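Local coordinates for protein aminotransferase (Streptomyces pactum, PDB 4ZM4) that belongs to the class-III aminotransferases, a family of enzymes that work with a pyridoxal-phosphate cofactor, and forms a two-chain assembly, at residues B[118-123]-B[305-310]; B[279-282]-B[288-291]. The protein carries 1 engineered substitution. One frame throughout, in Å; residues are numbered along the deposited sequence.

How the contacts relate
Contacts 1 and 2 share the large mixed sheet of the aminotransferase fold, in which strands 116-120 and 288-292 run side by side and antiparallel. The strands are probably joined by backbone hydrogen bonds from A288 N to A120 O and from R118 N to F290 O, each 2.9 Å long. The centres of the contacts lie 11 Å apart, and in sequence contact 2 is nested within the long excursion that contact 1 closes. Both reach P3B, the former through S122 and G123 and the latter through R279. Contact 1 also extends to PLP through G309 and V310, so it connects the P3B site and the PLP site of the dimer.

Contact 1 of 2, residues B[118-123]-B[305-310]; sequences RFANSG and AHHAGV. With P3B ((3E,4R,5R)-4,5-dihydroxy-3-{[(Z)-{3-hydroxy-2-methyl-5-[(phosphonooxy)methyl]pyridin-4(1H)-ylidene}methyl]imino}cyclohex-1-ene-1-carboxylic acid), chain H; PLP (pyridoxal-5'-phosphate), chain G.
The first torsion of H307 turns CG directly away from the backbone N and directs the imidazole at the end of strand 116-120, while the extended R118 side chain passes alongside that of H307, the two running in opposite senses. This buried contact belongs to the class-III aminotransferase fold: the edge strand of the large mixed sheet, as counted within one chain, meets the loop between helices 298-301 and 315-329. H307 NE2 donates to F119 O over 2.9 Å, with a bent N-H...O angle of 133°. The acceptor lies almost in the imidazole plane, but the nitrogen approaches from above the carbonyl plane, 38° out of it. At the same ring edge, A120 CB lies 3.7 Å from H307 NE2. The other ring nitrogen, ND1, is hydrogen-bonded to S129, and F290 meets the ring edge-to-face; together these partners should fix its rotation.

R118 touches H307 more loosely. H307 O lies at the edge of the guanidinium, 4.0 Å from R118 NH1, and the guanidinium is steeply inclined to the imidazole. The polar end of R118 is held instead by L300 and N303, and across the dimer interface by A26 and S32 of the second subunit.

Both segments run on into phosphate-binding backbone. S122 occupies the N-cap of helix 123-138, its OG bonded to E125 N of the same chain. Here G123 N donates to P3B OAC over 3.1 Å, an arrangement in which the helix N-terminus would favour the anionic phosphate. T124 adds a hydrogen bond to P3B. At the far end of the contact the loop serves the PLP site, where T124 of the second subunit also binds PLP, and V310 N points almost straight at PLP O3P, 2.8 Å away with an N-H...O angle of 174°.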
loop_
_atom_site.group_PDB
_atom_site.type_symbol
_atom_site.label_atom_id
_atom_site.label_comp_id
_atom_site.label_asym_id
_atom_site.label_seq_id
_atom_site.Cartn_x
_atom_site.Cartn_y
_atom_site.Cartn_z
ATOM N N ARG B 118 8.200 11.013 -4.379
ATOM C CA ARG B 118 7.092 10.286 -4.973
ATOM C C ARG B 118 6.311 9.631 -3.850
ATOM O O ARG B 118 6.860 9.319 -2.802
ATOM C CB ARG B 118 7.565 9.272 -5.977
ATOM C CG ARG B 118 7.996 9.902 -7.292
ATOM C CD ARG B 118 7.761 8.966 -8.457
ATOM N NE ARG B 118 8.360 9.432 -9.694
ATOM C CZ ARG B 118 8.222 8.810 -10.863
ATOM N NH1 ARG B 118 7.498 7.688 -10.961
ATOM N NH2 ARG B 118 8.791 9.318 -11.952
ATOM N N PHE B 119 5.005 9.529 -4.047
ATOM C CA PHE B 119 4.112 8.968 -3.048
ATOM C C PHE B 119 3.804 7.507 -3.333
ATOM O O PHE B 119 3.909 7.040 -4.470
ATOM C CB PHE B 119 2.806 9.746 -2.988
ATOM C CG PHE B 119 2.978 11.143 -2.448
ATOM C CD1 PHE B 119 3.079 11.349 -1.072
ATOM C CD2 PHE B 119 3.080 12.213 -3.302
ATOM C CE1 PHE B 119 3.268 12.605 -0.573
ATOM C CE2 PHE B 119 3.273 13.467 -2.799
ATOM C CZ PHE B 119 3.378 13.670 -1.438
ATOM N N ALA B 120 3.406 6.823 -2.255
ATOM C CA ALA B 120 3.034 5.425 -2.280
ATOM C C ALA B 120 1.912 5.256 -1.272
ATOM O O ALA B 120 1.600 6.185 -0.532
ATOM C CB ALA B 120 4.236 4.541 -1.907
ATOM N N ASN B 121 1.396 4.032 -1.170
ATOM C CA ASN B 121 0.331 3.733 -0.207
ATOM C C ASN B 121 0.860 3.284 1.142
ATOM O O ASN B 121 0.125 3.308 2.120
ATOM C CB ASN B 121 -0.580 2.647 -0.770
ATOM C CG ASN B 121 -1.128 3.019 -2.111
ATOM O OD1 ASN B 121 -1.908 3.973 -2.231
ATOM N ND2 ASN B 121 -0.723 2.282 -3.157
ATOM N N SER B 122 2.119 2.859 1.209
ATOM C CA SER B 122 2.648 2.216 2.419
ATOM C C SER B 122 4.164 2.329 2.525
ATOM O O SER B 122 4.830 2.548 1.521
ATOM C CB SER B 122 2.290 0.751 2.389
ATOM O OG SER B 122 2.972 0.119 1.326
ATOM N N GLY B 123 4.696 2.202 3.734
ATOM C CA GLY B 123 6.121 2.191 3.923
ATOM C C GLY B 123 6.809 1.072 3.158
ATOM O O GLY B 123 7.916 1.228 2.643
ATOM N N ALA B 305 13.642 5.686 -14.078
ATOM C CA ALA B 305 13.444 4.726 -12.990
ATOM C C ALA B 305 11.947 4.553 -12.694
ATOM O O ALA B 305 11.088 5.272 -13.259
ATOM C CB ALA B 305 14.186 5.164 -11.727
ATOM N N HIS B 306 11.638 3.590 -11.833
ATOM C CA HIS B 306 10.272 3.129 -11.717
ATOM C C HIS B 306 9.675 3.340 -10.356
ATOM O O HIS B 306 10.317 3.144 -9.339
ATOM C CB HIS B 306 10.190 1.631 -12.030
ATOM C CG HIS B 306 8.810 1.158 -12.306
ATOM N ND1 HIS B 306 8.028 0.549 -11.348
ATOM C CD2 HIS B 306 8.070 1.194 -13.440
ATOM C CE1 HIS B 306 6.868 0.210 -11.888
ATOM N NE2 HIS B 306 6.866 0.608 -13.153
ATOM N N HIS B 307 8.414 3.736 -10.381
ATOM C CA HIS B 307 7.543 3.561 -9.254
ATOM C C HIS B 307 6.137 3.528 -9.806
ATOM O O HIS B 307 5.877 4.060 -10.903
ATOM C CB HIS B 307 7.723 4.695 -8.226
ATOM C CG HIS B 307 6.835 4.541 -7.031
ATOM N ND1 HIS B 307 6.790 3.379 -6.292
ATOM C CD2 HIS B 307 5.929 5.380 -6.477
ATOM C CE1 HIS B 307 5.931 3.529 -5.309
ATOM N NE2 HIS B 307 5.377 4.721 -5.412
ATOM N N ALA B 308 5.214 2.934 -9.064
ATOM C CA ALA B 308 3.859 2.790 -9.597
ATOM C C ALA B 308 2.825 2.635 -8.493
ATOM O O ALA B 308 3.166 2.717 -7.314
ATOM C CB ALA B 308 3.813 1.601 -10.568
ATOM N N GLY B 309 1.581 2.359 -8.903
ATOM C CA GLY B 309 0.497 2.101 -7.977
ATOM C C GLY B 309 -0.631 3.058 -8.296
ATOM O O GLY B 309 -0.481 4.270 -8.189
ATOM N N VAL B 310 -1.753 2.498 -8.704
ATOM C CA VAL B 310 -2.856 3.292 -9.192
ATOM C C VAL B 310 -3.301 4.326 -8.144
ATOM O O VAL B 310 -3.720 5.419 -8.513
ATOM C CB VAL B 310 -4.041 2.365 -9.635
ATOM C CG1 VAL B 310 -4.912 1.984 -8.451
ATOM C CG2 VAL B 310 -4.891 3.037 -10.683
HETATM O OAH P3B H . 4.230 -1.391 5.121
HETATM P PBA P3B H . 3.946 -0.327 6.261
HETATM O OAI P3B H . 3.360 -1.148 7.370
HETATM O OAC P3B H . 2.979 0.770 5.848
HETATM O OAQ P3B H . 5.494 0.186 6.632
HETATM C CAM P3B H . 6.638 -0.727 6.686
HETATM C CAV P3B H . 7.549 -0.167 7.548
HETATM C CAL P3B H . 8.646 0.468 6.983
HETATM N NAP P3B H . 9.558 1.083 7.830
HETATM C CAU P3B H . 9.379 1.081 9.195
HETATM C CAA P3B H . 10.299 1.662 10.027
HETATM C CAW P3B H . 8.351 0.444 9.733
HETATM O OAE P3B H . 8.235 0.477 11.080
HETATM C CAX P3B H . 7.370 -0.178 8.959
HETATM C CAJ P3B H . 6.270 -0.867 9.580
HETATM N NAO P3B H . 6.222 -1.077 10.939
HETATM C CAT P3B H . 5.243 -1.832 11.531
HETATM C CAK P3B H . 4.280 -2.629 10.850
HETATM C CAS P3B H . 3.350 -3.446 11.484
HETATM C CAR P3B H . 2.378 -4.170 10.769
HETATM O OAD P3B H . 1.482 -4.817 11.335
HETATM O OAB P3B H . 2.401 -4.274 9.567
HETATM C CAN P3B H . 3.144 -3.369 12.805
HETATM C CAY P3B H . 4.028 -2.440 13.652
HETATM O OAF P3B H . 4.271 -3.233 14.830
HETATM C CAZ P3B H . 5.352 -1.914 12.963
HETATM O OAG P3B H . 5.974 -0.714 13.553
HETATM N N1 PLP G . -3.775 -5.981 -10.918
HETATM C C2 PLP G . -4.327 -5.465 -12.023
HETATM C C2A PLP G . -5.146 -6.389 -12.850
HETATM C C3 PLP G . -4.163 -4.031 -12.374
HETATM O O3 PLP G . -4.746 -3.518 -13.498
HETATM C C4 PLP G . -3.348 -3.162 -11.468
HETATM C C4A PLP G . -3.064 -1.751 -11.868
HETATM O O4A PLP G . -3.249 -1.389 -13.068
HETATM C C5 PLP G . -2.792 -3.883 -10.273
HETATM C C6 PLP G . -3.025 -5.248 -10.093
HETATM C C5A PLP G . -1.947 -3.242 -9.211
HETATM O O4P PLP G . -2.744 -2.638 -8.159
HETATM P P PLP G . -2.143 -1.229 -7.596
HETATM O O1P PLP G . -0.775 -1.679 -7.027
HETATM O O2P PLP G . -3.131 -0.747 -6.559
HETATM O O3P PLP G . -1.915 -0.320 -8.782
#

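Contact 2 of 2, residues B[279-282]-B[288-291]; sequences RVMG and AAFG. Engineered in segment 279-282: R279 (natural residue Lys). With P3B ((3E,4R,5R)-4,5-dihydroxy-3-{[(Z)-{3-hydroxy-2-methyl-5-[(phosphonooxy)methyl]pyridin-4(1H)-ylidene}methyl]imino}cyclohex-1-ene-1-carboxylic acid), chain H.
A288, the first residue of the strand segment, meets M281 through its backbone: M281 CE lies 3.7 Å from A288 C. The A288 methyl points away from segment 279-282 and packs on A126 of helix 123-138. At A289 the side chain turns toward the loop, and A289 CB meets M281 CE at 3.9 Å. The M281 chain runs out trans through its first two torsions, then bends at the third (chi3 76°), laying the terminal methyl over the A288-A289 peptide. F290 follows on the A288 side of the strand, among S129, A130 and L133, and G291 continues the sheet through its backbone bond to T275.

V321 and L325 of helix 315-329 also contact M281, so that M281 lies between the strand and the helix. At the head of the loop stands the engineered R279, a lysine in the natural sequence. Its guanidinium comes up to P3B edge-on, modelled too tightly for its exact placement to be relied on, and R279 NH1 is hydrogen-bonded to Y67 O. Chemically, the contact is apolar, with no hydrogen bond across it, so across these segments the loop meets the strand by van der Waals contact alone.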
loop_
_atom_site.group_PDB
_atom_site.type_symbol
_atom_site.label_atom_id
_atom_site.label_comp_id
_atom_site.label_asym_id
_atom_site.label_seq_id
_atom_site.Cartn_x
_atom_site.Cartn_y
_atom_site.Cartn_z
ATOM N N ARG B 279 3.100 7.394 8.082
ATOM C CA ARG B 279 2.649 7.480 9.491
ATOM C C ARG B 279 2.156 8.850 9.904
ATOM O O ARG B 279 1.012 9.172 9.638
ATOM C CB ARG B 279 3.720 6.991 10.459
ATOM C CG ARG B 279 4.190 5.597 10.178
ATOM C CD ARG B 279 3.242 4.519 10.640
ATOM N NE ARG B 279 3.552 3.333 9.858
ATOM C CZ ARG B 279 4.210 2.252 10.271
ATOM N NH1 ARG B 279 4.661 2.102 11.521
ATOM N NH2 ARG B 279 4.402 1.285 9.383
ATOM N N VAL B 280 2.995 9.643 10.573
ATOM C CA VAL B 280 2.575 10.949 11.070
ATOM C C VAL B 280 2.194 11.813 9.863
ATOM O O VAL B 280 1.260 12.626 9.930
ATOM C CB VAL B 280 3.672 11.649 11.914
ATOM C CG1 VAL B 280 3.272 13.076 12.247
ATOM C CG2 VAL B 280 3.931 10.872 13.188
ATOM N N MET B 281 2.899 11.613 8.755
ATOM C CA MET B 281 2.701 12.425 7.545
ATOM C C MET B 281 1.248 12.482 7.119
ATOM O O MET B 281 0.765 13.531 6.802
ATOM C CB MET B 281 3.558 11.871 6.389
ATOM C CG MET B 281 3.671 12.806 5.190
ATOM S SD MET B 281 4.776 12.094 3.966
ATOM C CE MET B 281 3.694 10.832 3.254
ATOM N N GLY B 282 0.570 11.341 7.104
ATOM C CA GLY B 282 -0.807 11.263 6.686
ATOM C C GLY B 282 -1.825 11.113 7.800
ATOM O O GLY B 282 -2.994 10.887 7.519
ATOM N N ALA B 288 2.398 7.146 2.034
ATOM C CA ALA B 288 3.822 7.139 2.294
ATOM C C ALA B 288 4.504 7.900 1.160
ATOM O O ALA B 288 3.864 8.261 0.177
ATOM C CB ALA B 288 4.352 5.717 2.329
ATOM N N ALA B 289 5.786 8.171 1.325
ATOM C CA ALA B 289 6.567 8.844 0.298
ATOM C C ALA B 289 8.025 8.461 0.441
ATOM O O ALA B 289 8.488 8.107 1.527
ATOM C CB ALA B 289 6.415 10.374 0.429
ATOM N N PHE B 290 8.770 8.636 -0.626
ATOM C CA PHE B 290 10.218 8.650 -0.502
ATOM C C PHE B 290 10.746 9.780 -1.341
ATOM O O PHE B 290 10.145 10.141 -2.352
ATOM C CB PHE B 290 10.851 7.288 -0.865
ATOM C CG PHE B 290 10.711 6.920 -2.290
ATOM C CD1 PHE B 290 9.503 6.448 -2.775
ATOM C CD2 PHE B 290 11.786 7.032 -3.157
ATOM C CE1 PHE B 290 9.374 6.103 -4.100
ATOM C CE2 PHE B 290 11.646 6.695 -4.484
ATOM C CZ PHE B 290 10.446 6.213 -4.950
ATOM N N GLY B 291 11.865 10.352 -0.927
ATOM C CA GLY B 291 12.409 11.476 -1.651
ATOM C C GLY B 291 13.811 11.821 -1.233
ATOM O O GLY B 291 14.364 11.222 -0.320
HETATM O OAH P3B H . 4.230 -1.391 5.121
HETATM P PBA P3B H . 3.946 -0.327 6.261
HETATM O OAI P3B H . 3.360 -1.148 7.370
HETATM O OAC P3B H . 2.979 0.770 5.848
HETATM O OAQ P3B H . 5.494 0.186 6.632
HETATM C CAM P3B H . 6.638 -0.727 6.686
HETATM C CAV P3B H . 7.549 -0.167 7.548
HETATM C CAL P3B H . 8.646 0.468 6.983
HETATM N NAP P3B H . 9.558 1.083 7.830
HETATM C CAU P3B H . 9.379 1.081 9.195
HETATM C CAA P3B H . 10.299 1.662 10.027
HETATM C CAW P3B H . 8.351 0.444 9.733
HETATM O OAE P3B H . 8.235 0.477 11.080
HETATM C CAX P3B H . 7.370 -0.178 8.959
HETATM C CAJ P3B H . 6.270 -0.867 9.580
HETATM N NAO P3B H . 6.222 -1.077 10.939
HETATM C CAT P3B H . 5.243 -1.832 11.531
HETATM C CAK P3B H . 4.280 -2.629 10.850
HETATM C CAS P3B H . 3.350 -3.446 11.484
HETATM C CAR P3B H . 2.378 -4.170 10.769
HETATM O OAD P3B H . 1.482 -4.817 11.335
HETATM O OAB P3B H . 2.401 -4.274 9.567
HETATM C CAN P3B H . 3.144 -3.369 12.805
HETATM C CAY P3B H . 4.028 -2.440 13.652
HETATM O OAF P3B H . 4.271 -3.233 14.830
HETATM C CAZ P3B H . 5.352 -1.914 12.963
HETATM O OAG P3B H . 5.974 -0.714 13.553
#